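Long-range contact in protein design 2L4HC2_9 (Synthetic construct, PDB 5J73), which is a designed helical hairpin that pairs with a second copy of itself, in a design series whose homo-oligomer specificity rests on modular hydrogen-bond networks: residues A[32-37]-A[52-57]. Sequence-based numbering, arbitrary orientation.
Sequences LERVKE and IRELAE
Leu55 meets both Leu32 and Val35 where helices 8-39 and 45-78 run antiparallel as the two arms of a helical hairpin, with local axes 10.8 Å apart. The leucines cross nearly at right angles, Leu32 CD1 lying 3.7 Å from Leu55 CD2. Val35 instead meets Leu55 tip to tip, its CG1 3.9 Å from the same Leu55 CD2, and Leu55 CD1 also touches both neighbours. Ala56 and Ile59 of the second subunit pack on Leu32 and Leu55 respectively, carrying this apolar layer into the dimer core. The solvent side is looser and polar. There an anti chi1 (179°) and an extended chain carry the Glu54 carboxylate alongside Val35, the two side chains pointing opposite ways, with Val35 CG2 3.8 Å from Glu54 CD. Glu54 OE2 is modelled at the edge of the Arg34 guanidinium, near its plane, in a salt bridge to Arg34 NH2, but this oxygen is not securely placed and the detailed geometry is doubtful. A glutamine in place of Glu54 would probably leave the Arg34 guanidinium without its countercharge across the helices. Apolar side chains thus account for the close packing between the arms, while the charge pair at the more exposed margin probably adds a weaker, solvent-screened attraction.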
# COMPACT_ATOMS: atom_id res chain seq x y z
N LEU A 32 6.16 10.16 -3.82
CA LEU A 32 6.36 9.42 -5.06
C LEU A 32 6.58 10.38 -6.23
O LEU A 32 7.49 10.17 -7.03
CB LEU A 32 5.17 8.50 -5.34
CG LEU A 32 5.25 7.66 -6.62
CD1 LEU A 32 6.52 6.82 -6.70
CD2 LEU A 32 4.01 6.76 -6.78
N GLU A 33 5.76 11.41 -6.34
CA GLU A 33 5.86 12.33 -7.48
C GLU A 33 7.17 13.10 -7.45
O GLU A 33 7.82 13.26 -8.48
CB GLU A 33 4.67 13.29 -7.51
CG GLU A 33 4.42 13.89 -8.89
CD GLU A 33 3.12 14.66 -8.95
OE1 GLU A 33 2.63 14.92 -10.08
OE2 GLU A 33 2.60 15.03 -7.88
N ARG A 34 7.57 13.58 -6.27
CA ARG A 34 8.84 14.28 -6.13
C ARG A 34 9.99 13.34 -6.50
O ARG A 34 10.96 13.76 -7.13
CB ARG A 34 9.02 14.82 -4.71
CG ARG A 34 10.35 15.53 -4.50
CD ARG A 34 10.57 15.88 -3.04
NE ARG A 34 10.77 14.68 -2.22
CZ ARG A 34 11.92 14.01 -2.15
NH1 ARG A 34 12.97 14.41 -2.85
NH2 ARG A 34 12.01 12.93 -1.38
N VAL A 35 9.86 12.08 -6.10
CA VAL A 35 10.85 11.07 -6.46
C VAL A 35 10.81 10.85 -7.97
O VAL A 35 11.84 10.64 -8.60
CB VAL A 35 10.60 9.72 -5.72
CG1 VAL A 35 11.25 8.55 -6.45
CG2 VAL A 35 11.07 9.80 -4.28
N LYS A 36 9.61 10.91 -8.54
CA LYS A 36 9.45 10.73 -9.98
C LYS A 36 10.03 11.95 -10.70
O LYS A 36 10.71 11.81 -11.71
CB LYS A 36 7.98 10.52 -10.35
CG LYS A 36 7.43 9.15 -9.90
CD LYS A 36 5.91 9.20 -9.85
CE LYS A 36 5.26 9.12 -11.23
NZ LYS A 36 3.86 8.65 -11.08
N GLU A 37 9.77 13.14 -10.16
CA GLU A 37 10.32 14.37 -10.71
C GLU A 37 11.84 14.38 -10.60
O GLU A 37 12.54 14.76 -11.54
CB GLU A 37 9.73 15.60 -10.00
CG GLU A 37 10.26 16.94 -10.52
CD GLU A 37 9.88 17.22 -11.97
OE1 GLU A 37 8.97 16.54 -12.49
OE2 GLU A 37 10.51 18.11 -12.58
N ILE A 52 15.24 4.65 -4.77
CA ILE A 52 14.73 3.28 -4.73
C ILE A 52 14.56 2.80 -3.29
O ILE A 52 13.55 2.17 -2.96
CB ILE A 52 15.67 2.33 -5.51
CG1 ILE A 52 15.57 2.63 -7.01
CG2 ILE A 52 15.33 0.86 -5.21
CD1 ILE A 52 16.45 1.77 -7.90
N ARG A 53 15.54 3.10 -2.44
CA ARG A 53 15.45 2.79 -1.02
C ARG A 53 14.26 3.52 -0.39
O ARG A 53 13.54 2.97 0.43
CB ARG A 53 16.76 3.17 -0.32
CG ARG A 53 17.88 2.16 -0.56
CD ARG A 53 19.17 2.46 0.20
NE ARG A 53 19.02 2.54 1.65
CZ ARG A 53 19.08 3.66 2.37
NH1 ARG A 53 19.30 4.83 1.78
NH2 ARG A 53 18.94 3.61 3.69
N GLU A 54 14.08 4.77 -0.80
CA GLU A 54 13.02 5.62 -0.27
C GLU A 54 11.64 5.05 -0.66
O GLU A 54 10.73 5.01 0.17
CB GLU A 54 13.20 7.05 -0.79
CG GLU A 54 12.17 8.06 -0.34
CD GLU A 54 12.55 9.48 -0.76
OE1 GLU A 54 13.63 9.65 -1.37
OE2 GLU A 54 11.78 10.42 -0.48
N LEU A 55 11.50 4.61 -1.90
CA LEU A 55 10.25 4.00 -2.37
C LEU A 55 10.00 2.64 -1.72
O LEU A 55 8.86 2.27 -1.46
CB LEU A 55 10.25 3.85 -3.89
CG LEU A 55 10.21 5.12 -4.75
CD1 LEU A 55 9.91 4.77 -6.19
CD2 LEU A 55 9.21 6.14 -4.23
N ALA A 56 11.07 1.89 -1.47
CA ALA A 56 10.96 0.59 -0.82
C ALA A 56 10.40 0.76 0.59
O ALA A 56 9.66 -0.10 1.07
CB ALA A 56 12.31 -0.10 -0.78
N GLU A 57 10.76 1.86 1.24
CA GLU A 57 10.23 2.17 2.56
C GLU A 57 8.73 2.40 2.48
O GLU A 57 7.97 1.94 3.34
CB GLU A 57 10.90 3.41 3.14
CG GLU A 57 12.19 3.15 3.87
CD GLU A 57 12.73 4.41 4.53
OE1 GLU A 57 12.24 5.51 4.19
OE2 GLU A 57 13.65 4.30 5.37